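Side-chain contacts in farnesyl pyrophosphate synthetase (Staphylococcus aureus, PDB 5H9D), which probably catalyses the magnesium-dependent chain elongation that builds heptaprenyl diphosphate, as a member of the FPP/GGPP synthase family: residues L95-S98 / K99-Q103; H233-L236 / P237-L240; L194-I197 / G198-G202; T157-N160 / Y161-I165; A2-M6 / N7-K11. All coordinates share one frame; numbering follows the deposited sequence.

Contact 1 of 5, residues L95-S98 / K99-Q103. With PO4 (phosphate ion), chain H.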
# COMPACT_ATOMS: atom_id res chain seq x y z
N LEU A 95 -10.11 -4.90 17.17
CA LEU A 95 -8.90 -4.14 17.42
C LEU A 95 -7.93 -4.09 16.23
O LEU A 95 -7.67 -5.10 15.57
CB LEU A 95 -8.15 -4.75 18.60
CG LEU A 95 -8.72 -4.70 20.01
CD1 LEU A 95 -7.99 -5.70 20.90
CD2 LEU A 95 -8.61 -3.24 20.53
N THR A 96 -7.36 -2.93 15.99
CA THR A 96 -6.41 -2.81 14.91
C THR A 96 -5.20 -3.58 15.41
O THR A 96 -5.06 -3.77 16.61
CB THR A 96 -6.10 -1.33 14.61
OG1 THR A 96 -5.66 -0.66 15.80
CG2 THR A 96 -7.33 -0.64 14.11
N ILE A 97 -4.34 -4.05 14.51
CA ILE A 97 -3.19 -4.84 14.93
C ILE A 97 -2.32 -4.08 15.92
O ILE A 97 -1.94 -4.61 16.95
CB ILE A 97 -2.32 -5.28 13.72
CG1 ILE A 97 -3.20 -5.95 12.67
CG2 ILE A 97 -1.23 -6.27 14.16
CD1 ILE A 97 -3.94 -7.10 13.20
N SER A 98 -2.01 -2.84 15.59
CA SER A 98 -1.20 -2.01 16.48
C SER A 98 -1.74 -2.02 17.92
O SER A 98 -0.99 -1.87 18.85
CB SER A 98 -1.16 -0.59 15.94
OG SER A 98 -2.17 -0.45 14.92
N LYS A 99 -3.04 -2.24 18.11
CA LYS A 99 -3.59 -2.27 19.46
C LYS A 99 -3.74 -3.64 20.08
O LYS A 99 -3.72 -3.76 21.30
CB LYS A 99 -4.94 -1.54 19.54
CG LYS A 99 -4.81 -0.03 19.59
CD LYS A 99 -6.01 0.60 20.25
CE LYS A 99 -5.86 2.11 20.29
NZ LYS A 99 -4.48 2.45 20.77
N LYS A 100 -3.89 -4.67 19.25
CA LYS A 100 -4.03 -6.03 19.75
C LYS A 100 -2.66 -6.57 20.11
O LYS A 100 -2.54 -7.43 20.95
CB LYS A 100 -4.65 -6.91 18.68
CG LYS A 100 -5.40 -8.11 19.19
CD LYS A 100 -5.93 -8.94 18.03
CE LYS A 100 -6.97 -9.95 18.50
NZ LYS A 100 -6.63 -10.56 19.83
N TRP A 101 -1.63 -6.05 19.46
CA TRP A 101 -0.26 -6.47 19.72
C TRP A 101 0.55 -5.20 20.01
O TRP A 101 0.62 -4.75 21.15
CB TRP A 101 0.32 -7.20 18.49
CG TRP A 101 -0.17 -8.63 18.28
CD1 TRP A 101 0.37 -9.78 18.81
CD2 TRP A 101 -1.29 -9.05 17.47
NE1 TRP A 101 -0.33 -10.87 18.37
CE2 TRP A 101 -1.35 -10.46 17.56
CE3 TRP A 101 -2.24 -8.38 16.69
CZ2 TRP A 101 -2.32 -11.20 16.90
CZ3 TRP A 101 -3.21 -9.13 16.03
CH2 TRP A 101 -3.24 -10.53 16.14
N ASP A 102 1.16 -4.62 18.99
CA ASP A 102 1.89 -3.39 19.17
C ASP A 102 2.27 -2.77 17.83
O ASP A 102 1.99 -3.33 16.77
CB ASP A 102 3.14 -3.59 20.06
CG ASP A 102 4.21 -4.43 19.40
OD1 ASP A 102 4.08 -5.68 19.34
OD2 ASP A 102 5.20 -3.83 18.93
N GLN A 103 2.90 -1.60 17.89
CA GLN A 103 3.28 -0.87 16.71
C GLN A 103 4.29 -1.58 15.83
O GLN A 103 4.17 -1.52 14.61
CB GLN A 103 3.81 0.52 17.10
CG GLN A 103 3.84 1.52 15.96
CD GLN A 103 4.22 2.94 16.42
OE1 GLN A 103 3.57 3.53 17.29
NE2 GLN A 103 5.28 3.50 15.80
P PO4 H . -10.16 -9.72 20.51
O1 PO4 H . -10.42 -11.06 19.93
O2 PO4 H . -9.25 -9.84 21.67
O3 PO4 H . -9.54 -8.85 19.48
O4 PO4 H . -11.45 -9.12 20.96
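The indole of W101 has I97 O at its edge, in the ring plane, and K100 CG over one face, 3.9 Å above the plane and offset toward the rim. I97 also reaches the six-membered ring with two methyl groups: CG2 comes in obliquely, 3.4 Å from W101 CE3, and CD1 lies 3.6 Å from W101 CZ3. The two side chains run side by side in the same direction. I97 CG2 stands anti to its backbone N, and W101 CG anti to its own carbonyl carbon (chi1 -75°), which swings the ring back along the turn. The setting is the short helix 97-100, which follows strand 94-95; W101 is the first residue past its end, and T96 holds the N-cap position but makes no capping bond through its side chain. T96 O accepts two backbone bonds, from K100 N at 3.0 Å and from K99 N at 2.9 Å, the latter from above the carbonyl plane. W101 N closes the turn onto I97 O. On the outer side, the L95 and K100 side chains cross at about a right angle, L95 CD1 3.9 Å from K100 CG. Beyond it K100 NZ makes a weak hydrogen bond of 3.3 Å to O2 of a phosphate, probably from the crystallisation liquor.

Contact 2 of 5, residues H233-L236 / P237-L240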
# COMPACT_ATOMS: atom_id res chain seq x y z
N HIS A 233 -8.96 16.43 7.71
CA HIS A 233 -9.27 16.13 6.30
C HIS A 233 -10.48 16.90 5.80
O HIS A 233 -11.61 16.61 6.18
CB HIS A 233 -9.57 14.65 6.13
CG HIS A 233 -8.46 13.77 6.60
ND1 HIS A 233 -7.25 13.68 5.94
CD2 HIS A 233 -8.36 12.95 7.68
CE1 HIS A 233 -6.46 12.85 6.59
NE2 HIS A 233 -7.11 12.40 7.65
N ILE A 234 -10.21 17.87 4.93
CA ILE A 234 -11.23 18.72 4.33
C ILE A 234 -11.75 18.03 3.06
O ILE A 234 -11.17 18.17 2.00
CB ILE A 234 -10.64 20.06 3.98
CG1 ILE A 234 -9.83 20.57 5.17
CG2 ILE A 234 -11.73 21.01 3.59
CD1 ILE A 234 -10.60 20.69 6.45
N THR A 235 -12.87 17.32 3.19
CA THR A 235 -13.42 16.56 2.09
C THR A 235 -14.52 17.28 1.32
O THR A 235 -14.99 18.33 1.75
CB THR A 235 -13.92 15.21 2.63
OG1 THR A 235 -15.01 15.44 3.53
CG2 THR A 235 -12.78 14.51 3.42
N LEU A 236 -14.92 16.71 0.18
CA LEU A 236 -15.91 17.34 -0.68
C LEU A 236 -17.07 18.07 0.01
O LEU A 236 -17.32 19.25 -0.27
CB LEU A 236 -16.44 16.33 -1.72
CG LEU A 236 -17.27 16.96 -2.85
CD1 LEU A 236 -16.41 18.01 -3.49
CD2 LEU A 236 -17.73 15.96 -3.88
N PRO A 237 -17.79 17.40 0.92
CA PRO A 237 -18.90 18.12 1.58
C PRO A 237 -18.43 19.48 2.13
O PRO A 237 -19.02 20.52 1.85
CB PRO A 237 -19.30 17.18 2.70
CG PRO A 237 -18.90 15.84 2.18
CD PRO A 237 -17.59 16.09 1.54
N ILE A 238 -17.34 19.44 2.88
CA ILE A 238 -16.78 20.63 3.50
C ILE A 238 -16.24 21.68 2.55
O ILE A 238 -16.20 22.85 2.90
CB ILE A 238 -15.72 20.24 4.53
CG1 ILE A 238 -16.28 19.11 5.42
CG2 ILE A 238 -15.39 21.44 5.39
CD1 ILE A 238 -15.38 18.67 6.54
N LEU A 239 -15.83 21.28 1.35
CA LEU A 239 -15.31 22.23 0.36
C LEU A 239 -16.48 22.97 -0.27
O LEU A 239 -16.37 24.15 -0.62
CB LEU A 239 -14.53 21.50 -0.73
CG LEU A 239 -13.17 20.97 -0.26
CD1 LEU A 239 -12.67 19.80 -1.11
CD2 LEU A 239 -12.19 22.12 -0.31
N LEU A 240 -17.60 22.25 -0.41
CA LEU A 240 -18.80 22.80 -1.01
C LEU A 240 -19.44 23.83 -0.10
O LEU A 240 -19.79 24.91 -0.54
CB LEU A 240 -19.79 21.69 -1.33
CG LEU A 240 -19.29 20.71 -2.40
CD1 LEU A 240 -20.35 19.72 -2.74
CD2 LEU A 240 -18.90 21.46 -3.64
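I234 meets both I238 and L239 through one methyl group. Its CG2 lies 4.1 Å from I238 CG2 and 4.1 Å from L239 CD2, and in each pair the side chains cross at about a right angle. The torsion at I234 explains this double use: chi1 of -47° puts CG1 beside the backbone N and leaves CG2 anti to it, facing the incoming helix. L239 also lays CD1 against the backbone, 3.8 Å from I234 O. One residue further, T235 OG1 sits 3.3 Å from P237 CD, at the flank of the proline ring. L236 CD1 touches L240 CG at 4.1 Å, the two leucines meeting at a slant one helical turn apart. What sets these side chains in place is the opening of helix 236-243, with T235 at the N-cap position and no capping bond from its hydroxyl. P237 brings no N-H; L239 N bonds to T235 O at 3.1 Å, and L240 N to L236 O at 3.0 Å. The extended approach is tied down from outside by R164 NH2, which donates to I234 O. Around the buried turn, I207, D210 and F214 of helix 188-215 lie against L236, T235 with P237, and I238 respectively; L240 leans on S276 and E279 of helix 276-296, and L229 of helix 227-230 covers I234 and I238.

Contact 3 of 5, residues L194-I197 / G198-G202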
# COMPACT_ATOMS: atom_id res chain seq x y z
N LEU A 194 -12.86 -0.79 -19.36
CA LEU A 194 -12.88 -1.20 -17.97
C LEU A 194 -11.93 -0.36 -17.11
O LEU A 194 -12.21 -0.12 -15.93
CB LEU A 194 -12.60 -2.69 -17.88
CG LEU A 194 -13.81 -3.46 -18.44
CD1 LEU A 194 -13.45 -4.90 -18.75
CD2 LEU A 194 -14.95 -3.38 -17.45
N LYS A 195 -10.84 0.12 -17.69
CA LYS A 195 -9.97 0.99 -16.92
C LYS A 195 -10.81 2.21 -16.50
O LYS A 195 -10.84 2.58 -15.33
CB LYS A 195 -8.77 1.45 -17.76
CG LYS A 195 -7.75 2.33 -16.98
CD LYS A 195 -7.27 3.54 -17.81
CE LYS A 195 -6.29 3.19 -18.93
NZ LYS A 195 -4.83 3.18 -18.50
N MET A 196 -11.51 2.83 -17.46
CA MET A 196 -12.37 3.98 -17.17
C MET A 196 -13.58 3.68 -16.26
O MET A 196 -13.88 4.49 -15.36
CB MET A 196 -12.87 4.65 -18.47
CG MET A 196 -11.75 5.30 -19.27
SD MET A 196 -12.32 6.14 -20.71
CE MET A 196 -12.45 7.70 -20.03
N ILE A 197 -14.27 2.55 -16.48
CA ILE A 197 -15.41 2.18 -15.64
C ILE A 197 -14.95 2.10 -14.18
O ILE A 197 -15.56 2.69 -13.27
CB ILE A 197 -15.98 0.80 -16.01
CG1 ILE A 197 -16.65 0.86 -17.38
CG2 ILE A 197 -16.96 0.35 -14.93
CD1 ILE A 197 -17.20 -0.44 -17.84
N GLY A 198 -13.87 1.35 -13.97
CA GLY A 198 -13.32 1.19 -12.64
C GLY A 198 -12.89 2.51 -12.01
O GLY A 198 -13.15 2.75 -10.83
N HIS A 199 -12.23 3.36 -12.78
CA HIS A 199 -11.81 4.64 -12.24
C HIS A 199 -13.00 5.47 -11.77
O HIS A 199 -12.91 6.08 -10.70
CB HIS A 199 -10.98 5.41 -13.27
CG HIS A 199 -10.81 6.86 -12.95
ND1 HIS A 199 -11.75 7.81 -13.26
CD2 HIS A 199 -9.83 7.51 -12.28
CE1 HIS A 199 -11.37 8.98 -12.80
NE2 HIS A 199 -10.21 8.82 -12.20
N TYR A 200 -14.09 5.51 -12.54
CA TYR A 200 -15.30 6.28 -12.14
C TYR A 200 -15.98 5.68 -10.89
O TYR A 200 -16.48 6.42 -10.05
CB TYR A 200 -16.36 6.37 -13.27
CG TYR A 200 -15.95 7.12 -14.52
CD1 TYR A 200 -15.08 8.21 -14.45
CD2 TYR A 200 -16.46 6.76 -15.77
CE1 TYR A 200 -14.74 8.93 -15.59
CE2 TYR A 200 -16.13 7.48 -16.91
CZ TYR A 200 -15.27 8.56 -16.81
OH TYR A 200 -14.96 9.32 -17.93
N ILE A 201 -16.02 4.35 -10.79
CA ILE A 201 -16.62 3.72 -9.63
C ILE A 201 -15.81 4.10 -8.40
O ILE A 201 -16.38 4.44 -7.38
CB ILE A 201 -16.64 2.18 -9.78
CG1 ILE A 201 -17.94 1.78 -10.48
CG2 ILE A 201 -16.42 1.47 -8.40
CD1 ILE A 201 -17.74 0.78 -11.56
N GLY A 202 -14.49 4.07 -8.54
CA GLY A 202 -13.59 4.43 -7.46
C GLY A 202 -13.75 5.86 -6.97
O GLY A 202 -13.66 6.11 -5.77
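M196 O accepts from Y200 N at 3.0 Å, with a fairly straight N-H...O angle of 164°, and the same oxygen lies over one face of the Y200 ring, 3.3 Å above its plane and offset toward the rim. Three further bonds of the same i to i+4 kind run alongside: G198 N to L194 O, H199 N to K195 O, and I201 N to I197 O, each 3.0 Å long. L194 O has a second donor in T177 OG1 of helix 158-183, so that carbonyl serves both its own helix and its neighbour. The stretch is regular alpha helix, a part of the long helix 188-215 in the largely alpha-helical prenyl synthase fold. Outward from the backbone, M196 and Y200 travel side by side in the same direction, and M196 CE comes 3.7 Å from Y200 OH. The methionine chain is extended through chi2 and bends only at chi3 (94°), turning its methyl toward the phenol end. A bound peptide packs aromatic side chains on both residues, and K290 of helix 276-296 also touches Y200. On another side, I197 CG2, anti to its backbone N, meets I201 CD1 at 3.5 Å. L294, I295 and L298 press on I197, while T311 of helix 302-315 lies against I201.

Contact 4 of 5, residues T157-N160 / Y161-I165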
# COMPACT_ATOMS: atom_id res chain seq x y z
N THR A 157 -8.13 23.50 -2.90
CA THR A 157 -9.18 23.55 -3.90
C THR A 157 -9.88 22.19 -4.24
O THR A 157 -9.34 21.10 -3.99
CB THR A 157 -8.60 24.19 -5.19
OG1 THR A 157 -9.65 24.84 -5.92
CG2 THR A 157 -7.94 23.12 -6.06
N ILE A 158 -11.09 22.28 -4.78
CA ILE A 158 -11.82 21.07 -5.15
C ILE A 158 -11.09 20.25 -6.20
O ILE A 158 -10.93 19.04 -6.04
CB ILE A 158 -13.24 21.40 -5.64
CG1 ILE A 158 -14.13 21.70 -4.42
CG2 ILE A 158 -13.80 20.25 -6.44
CD1 ILE A 158 -15.55 21.92 -4.74
N ILE A 159 -10.63 20.90 -7.26
CA ILE A 159 -9.90 20.20 -8.31
C ILE A 159 -8.76 19.42 -7.63
O ILE A 159 -8.32 18.37 -8.11
CB ILE A 159 -9.33 21.23 -9.34
CG1 ILE A 159 -9.39 20.66 -10.76
CG2 ILE A 159 -7.92 21.64 -8.98
CD1 ILE A 159 -8.39 19.60 -11.04
N ASN A 160 -8.31 19.93 -6.49
CA ASN A 160 -7.22 19.30 -5.77
C ASN A 160 -7.69 18.18 -4.82
O ASN A 160 -6.93 17.27 -4.47
CB ASN A 160 -6.44 20.39 -5.02
CG ASN A 160 -5.17 19.88 -4.39
OD1 ASN A 160 -4.20 19.52 -5.08
ND2 ASN A 160 -5.16 19.84 -3.05
N TYR A 161 -8.95 18.24 -4.38
CA TYR A 161 -9.49 17.20 -3.50
C TYR A 161 -9.73 15.97 -4.36
O TYR A 161 -9.52 14.86 -3.91
CB TYR A 161 -10.78 17.67 -2.81
CG TYR A 161 -11.72 16.54 -2.44
CD1 TYR A 161 -12.52 15.94 -3.43
CD2 TYR A 161 -11.72 15.99 -1.16
CE1 TYR A 161 -13.29 14.83 -3.16
CE2 TYR A 161 -12.49 14.86 -0.86
CZ TYR A 161 -13.27 14.28 -1.88
OH TYR A 161 -13.99 13.12 -1.68
N LEU A 162 -10.16 16.19 -5.60
CA LEU A 162 -10.43 15.09 -6.55
C LEU A 162 -9.15 14.33 -6.93
O LEU A 162 -9.15 13.09 -7.08
CB LEU A 162 -11.05 15.65 -7.83
CG LEU A 162 -12.46 16.20 -7.71
CD1 LEU A 162 -12.92 16.55 -9.09
CD2 LEU A 162 -13.42 15.20 -7.07
N ARG A 163 -8.07 15.08 -7.09
CA ARG A 163 -6.79 14.52 -7.46
C ARG A 163 -6.31 13.65 -6.29
O ARG A 163 -5.61 12.64 -6.48
CB ARG A 163 -5.84 15.69 -7.78
CG ARG A 163 -4.50 15.35 -8.40
CD ARG A 163 -4.04 16.48 -9.34
NE ARG A 163 -4.29 17.79 -8.77
CZ ARG A 163 -4.28 18.93 -9.47
NH1 ARG A 163 -4.04 18.90 -10.78
NH2 ARG A 163 -4.55 20.09 -8.88
N ARG A 164 -6.75 14.03 -5.09
CA ARG A 164 -6.40 13.35 -3.85
C ARG A 164 -7.18 12.07 -3.65
O ARG A 164 -6.66 11.12 -3.06
CB ARG A 164 -6.61 14.28 -2.64
CG ARG A 164 -5.96 13.82 -1.30
CD ARG A 164 -5.88 14.97 -0.25
NE ARG A 164 -7.17 15.19 0.41
CZ ARG A 164 -7.73 16.39 0.62
NH1 ARG A 164 -7.11 17.50 0.22
NH2 ARG A 164 -8.92 16.47 1.18
N ILE A 165 -8.43 12.00 -4.10
CA ILE A 165 -9.18 10.76 -3.91
C ILE A 165 -8.94 9.84 -5.09
O ILE A 165 -9.32 8.67 -5.08
CB ILE A 165 -10.69 11.00 -3.68
CG1 ILE A 165 -11.32 11.61 -4.91
CG2 ILE A 165 -10.90 11.88 -2.45
CD1 ILE A 165 -12.78 11.67 -4.79
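The first turns of helix 158-183, which T157 precedes at the N-cap position, place I159 and N160 beside the guanidinium of R163. R163 NH2 sits 3.7 Å from I159 CG2, and I159 CD1 lies over one face of the guanidinium, offset toward its rim. N160 OD1 approaches that group at the edge, near its plane, 3.9 Å from R163 NH2; the amide and guanidinium planes are 62° apart, and at this distance the pair is a polar neighbourhood and no more. Bends at chi2 and chi3 (43°) fold the arginine back over the preceding turn. The backbone underneath has one sound bond, L162 N to I158 O at 3.0 Å, while R163 N to I159 O and R164 N to N160 O are long and weak. I158 CG2 reaches L162 CG loosely, at 4.5 Å. On the inner side R164 makes a salt bridge to D150 through NH1, with I234 as its other partner. I158 O is at the edge of the Y161 ring, near its plane. The phenol's OH hydrogen-bonds D210 OD2, within a sequence typical of the second aspartate-rich motif. Next to the arginines, N160 ND2 binds Q156 OE1, just ahead of the helix.

Contact 5 of 5, residues A2-M6 / N7-K11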
# COMPACT_ATOMS: atom_id res chain seq x y z
N ALA A 2 -22.52 -22.97 -14.52
CA ALA A 2 -21.44 -22.23 -15.23
C ALA A 2 -21.72 -20.74 -15.29
O ALA A 2 -20.92 -19.97 -15.84
CB ALA A 2 -21.27 -22.78 -16.65
N LYS A 3 -22.86 -20.33 -14.74
CA LYS A 3 -23.22 -18.91 -14.70
C LYS A 3 -22.43 -18.43 -13.50
O LYS A 3 -22.69 -18.84 -12.36
CB LYS A 3 -24.72 -18.67 -14.43
CG LYS A 3 -25.69 -19.36 -15.37
CD LYS A 3 -27.12 -19.14 -14.89
CE LYS A 3 -28.10 -20.19 -15.46
NZ LYS A 3 -29.42 -20.16 -14.73
N LEU A 4 -21.46 -17.57 -13.79
CA LEU A 4 -20.61 -16.98 -12.78
C LEU A 4 -21.43 -16.54 -11.58
O LEU A 4 -22.40 -15.79 -11.73
CB LEU A 4 -19.89 -15.77 -13.39
CG LEU A 4 -18.57 -15.29 -12.81
CD1 LEU A 4 -17.49 -16.30 -13.05
CD2 LEU A 4 -18.20 -14.00 -13.49
N ASN A 5 -21.07 -17.04 -10.40
CA ASN A 5 -21.73 -16.65 -9.16
C ASN A 5 -20.66 -15.84 -8.43
O ASN A 5 -19.53 -16.30 -8.24
CB ASN A 5 -22.13 -17.87 -8.34
CG ASN A 5 -22.85 -17.50 -7.06
OD1 ASN A 5 -22.23 -17.00 -6.11
ND2 ASN A 5 -24.16 -17.73 -7.03
N MET A 6 -21.01 -14.61 -8.06
CA MET A 6 -20.07 -13.74 -7.40
C MET A 6 -19.73 -14.34 -6.05
O MET A 6 -18.56 -14.60 -5.76
CB MET A 6 -20.69 -12.35 -7.22
CG MET A 6 -19.68 -11.21 -7.14
SD MET A 6 -19.32 -10.43 -8.71
CE MET A 6 -18.77 -11.79 -9.61
N ASN A 7 -20.74 -14.58 -5.23
CA ASN A 7 -20.53 -15.16 -3.91
C ASN A 7 -19.54 -16.30 -3.98
O ASN A 7 -18.58 -16.36 -3.23
CB ASN A 7 -21.86 -15.68 -3.35
CG ASN A 7 -22.68 -14.59 -2.70
OD1 ASN A 7 -22.47 -13.41 -2.97
ND2 ASN A 7 -23.62 -14.99 -1.85
N ASN A 8 -19.79 -17.22 -4.89
CA ASN A 8 -18.94 -18.36 -5.07
C ASN A 8 -17.55 -17.91 -5.49
O ASN A 8 -16.55 -18.46 -5.03
CB ASN A 8 -19.56 -19.31 -6.12
CG ASN A 8 -18.65 -20.49 -6.48
OD1 ASN A 8 -18.33 -21.33 -5.63
ND2 ASN A 8 -18.23 -20.56 -7.74
N GLU A 9 -17.48 -16.89 -6.34
CA GLU A 9 -16.16 -16.44 -6.79
C GLU A 9 -15.35 -15.83 -5.68
O GLU A 9 -14.16 -16.08 -5.60
CB GLU A 9 -16.27 -15.44 -7.94
CG GLU A 9 -16.73 -16.01 -9.27
CD GLU A 9 -15.95 -17.24 -9.71
OE1 GLU A 9 -16.46 -18.36 -9.50
OE2 GLU A 9 -14.84 -17.08 -10.25
N ILE A 10 -16.00 -15.04 -4.83
CA ILE A 10 -15.34 -14.39 -3.70
C ILE A 10 -14.78 -15.41 -2.70
O ILE A 10 -13.73 -15.19 -2.12
CB ILE A 10 -16.31 -13.44 -2.93
CG1 ILE A 10 -16.88 -12.40 -3.88
CG2 ILE A 10 -15.58 -12.75 -1.79
CD1 ILE A 10 -15.84 -11.52 -4.52
N LYS A 11 -15.47 -16.53 -2.51
CA LYS A 11 -14.98 -17.55 -1.58
C LYS A 11 -13.69 -18.20 -2.10
O LYS A 11 -12.79 -18.51 -1.34
CB LYS A 11 -16.03 -18.65 -1.36
CG LYS A 11 -17.31 -18.17 -0.72
CD LYS A 11 -18.13 -19.32 -0.14
CE LYS A 11 -19.50 -18.82 0.35
NZ LYS A 11 -20.44 -18.40 -0.75
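N5 OD1 takes a hydrogen bond from N8 N, 2.7 Å long with an N-H...O angle of 165°, and so caps the start of helix 6-20. N5 is the N-cap residue; its CG, anti to the backbone N (chi1 -179°), carries the amide oxygen across the turn to the N-H of N8. The donor is tilted somewhat from the amide plane. N7 CB also lies against that oxygen, and the N5 and N8 side chains cross at about a right angle, with their amide planes 74° apart. N5 serves the helix a second time through its carbonyl, to which E9 N donates at 2.9 Å. The next carbonyl accepts from I10 N, at 2.8 Å from M6 O. Just ahead of the cap, L4 comes back over the turn: its CD1 rests 3.8 Å from E9 CD, the leucine crossing the glutamate at roughly a right angle. E9 bends at chi2, bringing its carboxylate within reach of other parts of the chain, where OE2 is held by Y65 OH and T60 OG1. M6 CG and I10 CG1 make a loose apolar pair at 4.5 Å. The helix, in a region predicted to form a coiled coil, lies on helix 43-51: M6 packs on I49 and L50, E9 on I49 and I10 on A46, while L4 settles on Q53 and T60 of the loop between helices 43-51 and 62-85.

Contacts 2 and 4 form the one touching pair, with centres 10 Å apart; Y161 carries much of the packing, with L236 N 3.2 Å from Y161 CE2 and L239 CD1 3.3 Å from Y161 CB. Both reach D210, whose aspartate-rich sequence in relatives takes part in binding magnesium and diphosphate, and probably does so here. Contact 3 is on the same helix as D210; its nearest atoms are about 5 Å from contact 4, without touching. Contact 1 lies 30 Å or more, centre to centre, from the others, yet its T96 packs on D83 of the other aspartate-rich sequence. Contact 5, at the N-terminus, is about 22 Å between centres from contact 3.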